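Local structure of DUF2666 domain-containing protein (Pyrococcus furiosus, 3V68) at residues W15-D23 with I123-R131; F139-K150 with I170-F181. The protein is of unknown function, belongs to the DUF2666 family and probably binds double-stranded DNA. One frame throughout, in Å; residues are numbered along the deposited sequence. Where two conformers were deposited one is given.

How the interactions relate
Two ways of covering a small antiparallel sheet, at an edge strand and on a face, can be followed along one chain. Strands 5-12 and 15-20 come first, then a largely helical passage, and the loop 123-131 returns to strand 15-20 at interaction 1, closing a loop of about a hundred residues along an outermost strand. Strands 136-143 and 146-153 then complete the sheet, and helix 160-181 folds back on their hairpin in interaction 2, a much shorter closure. The two contacts stand in series, neither nested nor crossed, with centres about 17 Å apart. Interaction 1 ties a loop to one border of the sheet; interaction 2 packs a helix against the hairpin at the other border.

Interaction 1: residues W15-D23 with I123-R131; sequences WIVGENVED and IEGLKIQPR
Gly18 and Leu126 meet backbone to backbone in a single beta bridge, the one point at which the loop 123-131 behaves like an extra strand on the border of the four-stranded antiparallel sheet. Gly18 N donates to Gly125 O at 3.0 Å, nearly straight at 167°, and Gly18 O receives Lys127 N at 2.9 Å in a more bent bond. The bare CA of Gly18 lies 4.0 Å from Ile128 O, so the loop comes close to the strand here. Leu126 sends CD2 over the Val17-Gly18 peptide, 3.5 Å from Val17 C, while its CD1 meets Ile16 CG2, a methyl that also touches Pro130 CG.

Around the bridge, Val17 CG1 touches Ile123 O and Glu124 C, and Ile123 passes obliquely across Glu19, with CG2 3.8 Å from Glu19 OE2; that carboxylate forms a salt bridge with Arg35 of helix 26-43. A water links the two segments, accepting from Trp15 NE1 and donating to Ile123 O.

Farther along, Lys127 follows the strand with an extended chain that bends only at its last torsion (chi4 -74°), which delivers NZ to Asn20 OD1 at 2.7 Å. Ile128 CG2 packs on the Asn20 amide, 3.6 Å from Asn20 CG. The amide is held at both ends: Asn20 ND2 donates within the amide plane to the anti lone pair of Glu22 OE2, 3.1 Å away.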
loop_
_atom_site.group_PDB
_atom_site.type_symbol
_atom_site.label_atom_id
_atom_site.label_comp_id
_atom_site.label_asym_id
_atom_site.label_seq_id
_atom_site.Cartn_x
_atom_site.Cartn_y
_atom_site.Cartn_z
ATOM N N TRP A 15 -15.283 -9.406 -8.346
ATOM C CA TRP A 15 -14.953 -8.117 -7.737
ATOM C C TRP A 15 -15.456 -6.981 -8.624
ATOM O O TRP A 15 -14.908 -6.731 -9.698
ATOM C CB TRP A 15 -13.441 -8.004 -7.487
ATOM C CG TRP A 15 -13.006 -6.705 -6.850
ATOM C CD1 TRP A 15 -13.648 -6.021 -5.852
ATOM C CD2 TRP A 15 -11.820 -5.956 -7.151
ATOM N NE1 TRP A 15 -12.942 -4.884 -5.527
ATOM C CE2 TRP A 15 -11.819 -4.819 -6.310
ATOM C CE3 TRP A 15 -10.762 -6.129 -8.057
ATOM C CZ2 TRP A 15 -10.797 -3.859 -6.343
ATOM C CZ3 TRP A 15 -9.749 -5.177 -8.091
ATOM C CH2 TRP A 15 -9.772 -4.058 -7.236
ATOM N N ILE A 16 -16.521 -6.318 -8.179
ATOM C CA ILE A 16 -17.121 -5.207 -8.915
ATOM C C ILE A 16 -17.485 -4.078 -7.948
ATOM O O ILE A 16 -18.456 -4.177 -7.188
ATOM C CB ILE A 16 -18.375 -5.645 -9.743
ATOM C CG1 ILE A 16 -18.063 -6.869 -10.614
ATOM C CG2 ILE A 16 -18.864 -4.490 -10.607
ATOM C CD1 ILE A 16 -19.289 -7.649 -11.083
ATOM N N VAL A 17 -16.687 -3.013 -7.968
ATOM C CA VAL A 17 -16.899 -1.869 -7.075
ATOM C C VAL A 17 -16.707 -0.547 -7.811
ATOM O O VAL A 17 -16.090 -0.500 -8.879
ATOM C CB VAL A 17 -15.992 -1.906 -5.803
ATOM C CG1 VAL A 17 -16.278 -3.146 -4.952
ATOM C CG2 VAL A 17 -14.500 -1.798 -6.167
ATOM N N GLY A 18 -17.257 0.521 -7.245
ATOM C CA GLY A 18 -17.155 1.840 -7.864
ATOM C C GLY A 18 -17.453 2.950 -6.883
ATOM O O GLY A 18 -18.389 2.857 -6.084
ATOM N N GLU A 19 -16.643 4.004 -6.936
ATOM C CA GLU A 19 -16.861 5.179 -6.099
ATOM C C GLU A 19 -16.331 6.418 -6.801
ATOM O O GLU A 19 -15.379 6.343 -7.572
ATOM C CB GLU A 19 -16.184 5.005 -4.736
ATOM C CG GLU A 19 -16.651 5.988 -3.674
ATOM C CD GLU A 19 -16.427 5.476 -2.267
ATOM O OE1 GLU A 19 -15.602 6.069 -1.543
ATOM O OE2 GLU A 19 -17.082 4.483 -1.889
ATOM N N ASN A 20 -16.971 7.551 -6.543
ATOM C CA ASN A 20 -16.502 8.827 -7.058
ATOM C C ASN A 20 -16.730 9.932 -6.041
ATOM O O ASN A 20 -17.380 9.723 -5.012
ATOM C CB ASN A 20 -17.207 9.168 -8.378
ATOM C CG ASN A 20 -18.674 9.507 -8.187
ATOM O OD1 ASN A 20 -19.286 9.117 -7.194
ATOM N ND2 ASN A 20 -19.246 10.232 -9.143
ATOM N N VAL A 21 -16.175 11.101 -6.331
ATOM C CA VAL A 21 -16.450 12.306 -5.567
ATOM C C VAL A 21 -17.276 13.231 -6.445
ATOM O O VAL A 21 -16.998 13.376 -7.636
ATOM C CB VAL A 21 -15.145 12.996 -5.116
ATOM C CG1 VAL A 21 -15.432 14.331 -4.431
ATOM C CG2 VAL A 21 -14.387 12.083 -4.180
ATOM N N GLU A 22 -18.310 13.826 -5.857
ATOM C CA GLU A 22 -19.141 14.797 -6.563
ATOM C C GLU A 22 -19.156 16.135 -5.831
ATOM O O GLU A 22 -19.376 17.183 -6.442
ATOM C CB GLU A 22 -20.557 14.253 -6.750
ATOM C CG GLU A 22 -20.630 13.139 -7.788
ATOM C CD GLU A 22 -21.993 12.478 -7.865
ATOM O OE1 GLU A 22 -23.006 13.153 -7.592
ATOM O OE2 GLU A 22 -22.042 11.279 -8.214
ATOM N N ASP A 23 -18.917 16.086 -4.523
ATOM C CA ASP A 23 -18.795 17.278 -3.698
ATOM C C ASP A 23 -17.316 17.452 -3.362
ATOM O O ASP A 23 -16.803 16.798 -2.453
ATOM C CB ASP A 23 -19.643 17.129 -2.431
ATOM C CG ASP A 23 -19.782 18.429 -1.650
ATOM O OD1 ASP A 23 -19.172 19.451 -2.029
ATOM O OD2 ASP A 23 -20.516 18.427 -0.641
ATOM N N ILE A 123 -13.877 0.259 -0.265
ATOM C CA ILE A 123 -14.985 0.400 -1.197
ATOM C C ILE A 123 -15.563 -0.987 -1.468
ATOM O O ILE A 123 -14.896 -1.844 -2.044
ATOM C CB ILE A 123 -14.526 1.072 -2.511
ATOM C CG1 ILE A 123 -13.824 2.404 -2.218
ATOM C CG2 ILE A 123 -15.718 1.271 -3.451
ATOM C CD1 ILE A 123 -13.062 2.985 -3.394
ATOM N N GLU A 124 -16.809 -1.198 -1.046
ATOM C CA GLU A 124 -17.440 -2.521 -1.123
ATOM C C GLU A 124 -18.620 -2.574 -2.083
ATOM O O GLU A 124 -19.062 -3.659 -2.472
ATOM C CB GLU A 124 -17.887 -2.981 0.270
ATOM C CG GLU A 124 -16.756 -3.138 1.283
ATOM C CD GLU A 124 -15.906 -4.382 1.057
ATOM O OE1 GLU A 124 -16.255 -5.220 0.199
ATOM O OE2 GLU A 124 -14.878 -4.522 1.753
ATOM N N GLY A 125 -19.133 -1.405 -2.454
ATOM C CA GLY A 125 -20.308 -1.330 -3.312
ATOM C C GLY A 125 -20.073 -0.557 -4.590
ATOM O O GLY A 125 -18.951 -0.130 -4.880
ATOM N N LEU A 126 -21.148 -0.383 -5.348
ATOM C CA LEU A 126 -21.123 0.351 -6.605
ATOM C C LEU A 126 -21.897 1.658 -6.476
ATOM O O LEU A 126 -23.082 1.719 -6.812
ATOM C CB LEU A 126 -21.730 -0.505 -7.720
ATOM C CG LEU A 126 -20.863 -1.565 -8.392
ATOM C CD1 LEU A 126 -21.751 -2.541 -9.148
ATOM C CD2 LEU A 126 -19.852 -0.921 -9.332
ATOM N N LYS A 127 -21.233 2.700 -5.976
ATOM C CA LYS A 127 -21.845 4.027 -5.847
ATOM C C LYS A 127 -22.198 4.541 -7.239
ATOM O O LYS A 127 -23.272 5.108 -7.458
ATOM C CB LYS A 127 -20.892 4.993 -5.135
ATOM C CG LYS A 127 -21.410 6.426 -4.961
ATOM C CD LYS A 127 -20.337 7.301 -4.321
ATOM C CE LYS A 127 -20.852 8.685 -3.949
ATOM N NZ LYS A 127 -21.043 9.570 -5.131
ATOM N N ILE A 128 -21.263 4.342 -8.162
ATOM C CA ILE A 128 -21.481 4.550 -9.580
ATOM C C ILE A 128 -21.289 3.201 -10.255
ATOM O O ILE A 128 -20.647 2.308 -9.691
ATOM C CB ILE A 128 -20.494 5.594 -10.171
ATOM C CG1 ILE A 128 -19.036 5.207 -9.873
ATOM C CG2 ILE A 128 -20.818 6.984 -9.634
ATOM C CD1 ILE A 128 -17.998 6.004 -10.643
ATOM N N GLN A 129 -21.857 3.043 -11.446
ATOM C CA GLN A 129 -21.652 1.822 -12.218
ATOM C C GLN A 129 -20.245 1.837 -12.825
ATOM O O GLN A 129 -19.652 2.912 -12.965
ATOM C CB GLN A 129 -22.737 1.656 -13.290
ATOM C CG GLN A 129 -22.729 2.685 -14.417
ATOM C CD GLN A 129 -23.564 2.239 -15.607
ATOM O OE1 GLN A 129 -24.450 2.964 -16.066
ATOM N NE2 GLN A 129 -23.293 1.036 -16.106
ATOM N N PRO A 130 -19.695 0.653 -13.163
ATOM C CA PRO A 130 -18.360 0.615 -13.764
ATOM C C PRO A 130 -18.308 1.404 -15.074
ATOM O O PRO A 130 -19.255 1.355 -15.864
ATOM C CB PRO A 130 -18.136 -0.877 -14.024
ATOM C CG PRO A 130 -19.011 -1.566 -13.040
ATOM C CD PRO A 130 -20.231 -0.705 -12.947
ATOM N N ARG A 131 -17.211 2.126 -15.289
ATOM C CA ARG A 131 -17.047 2.986 -16.466
ATOM C C ARG A 131 -16.935 2.188 -17.775
ATOM O O ARG A 131 -17.237 2.703 -18.852
ATOM C CB ARG A 131 -15.836 3.916 -16.277
ATOM C CG ARG A 131 -15.592 4.955 -17.391
ATOM C CD ARG A 131 -16.833 5.794 -17.716
ATOM N NE ARG A 131 -17.199 6.722 -16.645
ATOM C CZ ARG A 131 -16.855 8.008 -16.607
ATOM N NH1 ARG A 131 -16.128 8.544 -17.580
ATOM N NH2 ARG A 131 -17.247 8.764 -15.592
HETATM O O HOH W 1 -13.373 -3.964 -2.768
#

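Interaction 2: residues F139-K150 with I170-F181; sequences FTARYGSWIVVK and INETAVNKIKDF
Lys150 NZ donates to Thr173 OG1 across 2.7 Å, joining a strand of a beta hairpin to a helix packed on one face of an antiparallel sheet, as in a two-layer alpha+beta fold. Ser169 OG, one residue before the helical segment, is a second partner of the same ammonium. The lysine chain is extended beyond CG and runs past Ile170, its CB 3.8 Å from Ile170 CG1. With OG1 turned to the lysine, Thr173 points its methyl CG2 at the rings, where it touches both Phe139 CE2 and, at the edge of the indole, Trp146 CZ2. Ile170 meanwhile lies along Phe139, with CD1 on its CB and CG2 near CG and CD1 of the ring.

Trp146 is the centre of the contact. Its CG stands anti to the backbone N (chi1 176°), which carries the indole out toward the helix. Lys177 folds over one face, bent at both chi2 and chi3, so that CE lies 3.5 Å from the centroid of the five-membered ring and almost on its normal. This is a CH-pi contact, and NZ adds a cation-pi interaction at 4.3 Å. On the opposite face rests Ala141 CB, from the paired hairpin strand. Phe181 approaches the same face as Lys177, its edge directed at the six-membered ring in an offset edge-to-face pair, planes at 62° and centroids 5.4 Å apart. From the edge of that phenyl ring Phe181 CE2 also reaches CD2 of Tyr143, the first residue of the type II' turn that joins the strands; Tyr143 in turn meets the ring of Phe24. The ammonium over the indole is anchored from the helix itself, Lys177 NZ forming a salt bridge with Asp180 OD2 at 2.8 Å on the anti side of the carboxylate oxygen.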
loop_
_atom_site.group_PDB
_atom_site.type_symbol
_atom_site.label_atom_id
_atom_site.label_comp_id
_atom_site.label_asym_id
_atom_site.label_seq_id
_atom_site.Cartn_x
_atom_site.Cartn_y
_atom_site.Cartn_z
ATOM N N PHE A 139 -8.724 4.146 -12.371
ATOM C CA PHE A 139 -8.558 5.312 -11.507
ATOM C C PHE A 139 -8.368 6.534 -12.390
ATOM O O PHE A 139 -7.376 6.638 -13.111
ATOM C CB PHE A 139 -7.358 5.158 -10.561
ATOM C CG PHE A 139 -7.157 6.334 -9.629
ATOM C CD1 PHE A 139 -7.769 6.353 -8.385
ATOM C CD2 PHE A 139 -6.365 7.422 -10.002
ATOM C CE1 PHE A 139 -7.597 7.425 -7.515
ATOM C CE2 PHE A 139 -6.187 8.508 -9.144
ATOM C CZ PHE A 139 -6.810 8.509 -7.893
ATOM N N THR A 140 -9.315 7.462 -12.320
ATOM C CA THR A 140 -9.255 8.672 -13.127
ATOM C C THR A 140 -9.444 9.878 -12.228
ATOM O O THR A 140 -10.423 9.959 -11.480
ATOM C CB THR A 140 -10.317 8.652 -14.256
ATOM O OG1 THR A 140 -10.048 7.564 -15.142
ATOM C CG2 THR A 140 -10.296 9.949 -15.053
ATOM N N ALA A 141 -8.485 10.797 -12.289
ATOM C CA ALA A 141 -8.517 12.004 -11.481
ATOM C C ALA A 141 -8.152 13.222 -12.305
ATOM O O ALA A 141 -7.116 13.242 -12.974
ATOM C CB ALA A 141 -7.567 11.871 -10.293
ATOM N N ARG A 142 -9.019 14.228 -12.270
ATOM C CA ARG A 142 -8.658 15.561 -12.728
ATOM C C ARG A 142 -9.244 16.596 -11.776
ATOM O O ARG A 142 -10.464 16.695 -11.619
ATOM C CB ARG A 142 -9.115 15.816 -14.166
ATOM C CG ARG A 142 -8.404 17.013 -14.823
ATOM C CD ARG A 142 -9.085 18.346 -14.509
ATOM N NE ARG A 142 -8.241 19.491 -14.850
ATOM C CZ ARG A 142 -8.683 20.733 -15.031
ATOM N NH1 ARG A 142 -9.976 21.016 -14.914
ATOM N NH2 ARG A 142 -7.828 21.700 -15.338
ATOM N N TYR A 143 -8.359 17.352 -11.137
ATOM C CA TYR A 143 -8.760 18.392 -10.201
ATOM C C TYR A 143 -7.684 19.466 -10.162
ATOM O O TYR A 143 -6.548 19.205 -9.763
ATOM C CB TYR A 143 -8.998 17.807 -8.804
ATOM C CG TYR A 143 -9.659 18.775 -7.852
ATOM C CD1 TYR A 143 -10.983 19.165 -8.038
ATOM C CD2 TYR A 143 -8.963 19.305 -6.766
ATOM C CE1 TYR A 143 -11.598 20.061 -7.171
ATOM C CE2 TYR A 143 -9.573 20.201 -5.891
ATOM C CZ TYR A 143 -10.889 20.574 -6.103
ATOM O OH TYR A 143 -11.510 21.455 -5.251
ATOM N N GLY A 144 -8.053 20.673 -10.582
ATOM C CA GLY A 144 -7.086 21.747 -10.758
ATOM C C GLY A 144 -6.054 21.341 -11.791
ATOM O O GLY A 144 -6.401 20.857 -12.870
ATOM N N SER A 145 -4.782 21.506 -11.445
ATOM C CA SER A 145 -3.688 21.120 -12.332
ATOM C C SER A 145 -3.292 19.649 -12.168
ATOM O O SER A 145 -2.425 19.154 -12.886
ATOM C CB SER A 145 -2.475 22.029 -12.113
ATOM O OG SER A 145 -2.010 21.950 -10.778
ATOM N N TRP A 146 -3.938 18.959 -11.228
ATOM C CA TRP A 146 -3.638 17.558 -10.934
ATOM C C TRP A 146 -4.450 16.604 -11.808
ATOM O O TRP A 146 -5.682 16.571 -11.736
ATOM C CB TRP A 146 -3.882 17.265 -9.444
ATOM C CG TRP A 146 -3.703 15.821 -9.045
ATOM C CD1 TRP A 146 -2.575 15.064 -9.188
ATOM C CD2 TRP A 146 -4.675 14.976 -8.413
ATOM N NE1 TRP A 146 -2.790 13.796 -8.696
ATOM C CE2 TRP A 146 -4.071 13.715 -8.218
ATOM C CE3 TRP A 146 -6.003 15.160 -8.003
ATOM C CZ2 TRP A 146 -4.747 12.642 -7.623
ATOM C CZ3 TRP A 146 -6.678 14.093 -7.413
ATOM C CH2 TRP A 146 -6.043 12.850 -7.227
ATOM N N ILE A 147 -3.747 15.828 -12.631
ATOM C CA ILE A 147 -4.380 14.814 -13.467
ATOM C C ILE A 147 -3.634 13.482 -13.396
ATOM O O ILE A 147 -2.415 13.428 -13.587
ATOM C CB ILE A 147 -4.534 15.276 -14.949
ATOM C CG1 ILE A 147 -5.200 14.175 -15.783
ATOM C CG2 ILE A 147 -3.192 15.696 -15.545
ATOM C CD1 ILE A 147 -5.896 14.683 -17.028
ATOM N N VAL A 148 -4.379 12.420 -13.097
ATOM C CA VAL A 148 -3.850 11.058 -13.078
ATOM C C VAL A 148 -4.852 10.131 -13.759
ATOM O O VAL A 148 -6.040 10.121 -13.427
ATOM C CB VAL A 148 -3.577 10.545 -11.628
ATOM C CG1 VAL A 148 -3.270 9.043 -11.629
ATOM C CG2 VAL A 148 -2.430 11.305 -10.990
ATOM N N VAL A 149 -4.372 9.365 -14.726
ATOM C CA VAL A 149 -5.194 8.345 -15.356
ATOM C C VAL A 149 -4.426 7.038 -15.293
ATOM O O VAL A 149 -3.392 6.880 -15.946
ATOM C CB VAL A 149 -5.561 8.717 -16.807
ATOM C CG1 VAL A 149 -6.276 7.569 -17.494
ATOM C CG2 VAL A 149 -6.419 9.980 -16.835
ATOM N N LYS A 150 -4.926 6.113 -14.479
ATOM C CA LYS A 150 -4.298 4.808 -14.314
ATOM C C LYS A 150 -5.366 3.747 -14.504
ATOM O O LYS A 150 -6.144 3.443 -13.589
ATOM C CB LYS A 150 -3.601 4.704 -12.952
ATOM C CG LYS A 150 -2.329 5.548 -12.866
ATOM C CD LYS A 150 -1.666 5.519 -11.495
ATOM C CE LYS A 150 -0.371 6.334 -11.521
ATOM N NZ LYS A 150 0.401 6.265 -10.246
ATOM N N ILE A 170 -1.630 2.838 -8.320
ATOM C CA ILE A 170 -2.780 3.615 -7.858
ATOM C C ILE A 170 -2.651 3.905 -6.363
ATOM O O ILE A 170 -2.900 5.026 -5.918
ATOM C CB ILE A 170 -4.111 2.903 -8.177
ATOM C CG1 ILE A 170 -4.368 2.948 -9.685
ATOM C CG2 ILE A 170 -5.280 3.547 -7.412
ATOM C CD1 ILE A 170 -5.418 1.971 -10.172
ATOM N N ASN A 171 -2.225 2.904 -5.595
ATOM C CA ASN A 171 -2.005 3.099 -4.172
ATOM C C ASN A 171 -0.972 4.195 -3.922
ATOM O O ASN A 171 -1.154 5.037 -3.046
ATOM C CB ASN A 171 -1.558 1.791 -3.513
ATOM C CG ASN A 171 -1.387 1.926 -2.016
ATOM O OD1 ASN A 171 -0.299 1.682 -1.472
ATOM N ND2 ASN A 171 -2.453 2.312 -1.337
ATOM N N GLU A 172 0.102 4.184 -4.708
ATOM C CA GLU A 172 1.149 5.194 -4.582
ATOM C C GLU A 172 0.618 6.596 -4.841
ATOM O O GLU A 172 0.961 7.526 -4.124
ATOM C CB GLU A 172 2.330 4.862 -5.493
ATOM C CG GLU A 172 3.170 3.726 -4.938
ATOM C CD GLU A 172 4.055 3.070 -5.972
ATOM O OE1 GLU A 172 3.848 3.304 -7.185
ATOM O OE2 GLU A 172 4.956 2.308 -5.555
ATOM N N THR A 173 -0.248 6.735 -5.841
ATOM C CA THR A 173 -0.880 8.024 -6.116
ATOM C C THR A 173 -1.696 8.488 -4.915
ATOM O O THR A 173 -1.597 9.648 -4.491
ATOM C CB THR A 173 -1.775 7.951 -7.364
ATOM O OG1 THR A 173 -0.943 7.835 -8.524
ATOM C CG2 THR A 173 -2.671 9.196 -7.496
ATOM N N ALA A 174 -2.493 7.575 -4.369
ATOM C CA ALA A 174 -3.331 7.897 -3.222
ATOM C C ALA A 174 -2.495 8.345 -2.030
ATOM O O ALA A 174 -2.774 9.379 -1.436
ATOM C CB ALA A 174 -4.221 6.715 -2.847
ATOM N N VAL A 175 -1.465 7.571 -1.702
ATOM C CA VAL A 175 -0.572 7.890 -0.586
ATOM C C VAL A 175 0.144 9.227 -0.811
ATOM O O VAL A 175 0.252 10.042 0.109
ATOM C CB VAL A 175 0.440 6.739 -0.321
ATOM C CG1 VAL A 175 1.446 7.126 0.761
ATOM C CG2 VAL A 175 -0.294 5.481 0.099
ATOM N N ASN A 176 0.604 9.464 -2.035
ATOM C CA ASN A 176 1.270 10.724 -2.369
ATOM C C ASN A 176 0.339 11.928 -2.213
ATOM O O ASN A 176 0.742 12.972 -1.698
ATOM C CB ASN A 176 1.839 10.670 -3.792
ATOM C CG ASN A 176 2.476 11.983 -4.223
ATOM O OD1 ASN A 176 3.319 12.537 -3.521
ATOM N ND2 ASN A 176 2.076 12.478 -5.383
ATOM N N LYS A 177 -0.907 11.775 -2.647
ATOM C CA LYS A 177 -1.813 12.916 -2.743
ATOM C C LYS A 177 -2.628 13.203 -1.486
ATOM O O LYS A 177 -3.063 14.333 -1.286
ATOM C CB LYS A 177 -2.724 12.794 -3.970
ATOM C CG LYS A 177 -1.982 12.882 -5.308
ATOM C CD LYS A 177 -1.206 14.199 -5.477
ATOM C CE LYS A 177 -2.130 15.415 -5.549
ATOM N NZ LYS A 177 -1.345 16.675 -5.651
ATOM N N ILE A 178 -2.851 12.196 -0.641
ATOM C CA ILE A 178 -3.587 12.424 0.606
ATOM C C ILE A 178 -2.925 13.526 1.445
ATOM O O ILE A 178 -3.611 14.388 1.997
ATOM C CB ILE A 178 -3.782 11.119 1.431
ATOM C CG1 ILE A 178 -4.799 10.204 0.748
ATOM C CG2 ILE A 178 -4.266 11.428 2.857
ATOM C CD1 ILE A 178 -4.735 8.752 1.216
ATOM N N LYS A 179 -1.597 13.505 1.520
ATOM C CA LYS A 179 -0.875 14.518 2.285
ATOM C C LYS A 179 -0.983 15.938 1.704
ATOM O O LYS A 179 -0.772 16.917 2.422
ATOM C CB LYS A 179 0.585 14.114 2.524
ATOM C CG LYS A 179 1.244 13.359 1.394
ATOM C CD LYS A 179 2.734 13.188 1.663
ATOM C CE LYS A 179 3.456 12.601 0.459
ATOM N NZ LYS A 179 3.465 13.519 -0.724
ATOM N N ASP A 180 -1.321 16.045 0.420
ATOM C CA ASP A 180 -1.591 17.344 -0.210
ATOM C C ASP A 180 -2.986 17.853 0.145
ATOM O O ASP A 180 -3.153 19.020 0.525
ATOM C CB ASP A 180 -1.448 17.264 -1.734
ATOM C CG ASP A 180 -0.011 17.045 -2.183
ATOM O OD1 ASP A 180 0.925 17.404 -1.434
ATOM O OD2 ASP A 180 0.182 16.523 -3.303
ATOM N N PHE A 181 -3.981 16.981 0.018
ATOM C CA PHE A 181 -5.363 17.360 0.299
ATOM C C PHE A 181 -5.644 17.533 1.784
ATOM O O PHE A 181 -6.513 18.319 2.162
ATOM C CB PHE A 181 -6.342 16.384 -0.356
ATOM C CG PHE A 181 -6.386 16.513 -1.846
ATOM C CD1 PHE A 181 -5.735 15.597 -2.663
ATOM C CD2 PHE A 181 -7.041 17.587 -2.435
ATOM C CE1 PHE A 181 -5.763 15.736 -4.050
ATOM C CE2 PHE A 181 -7.071 17.733 -3.816
ATOM C CZ PHE A 181 -6.430 16.806 -4.624
#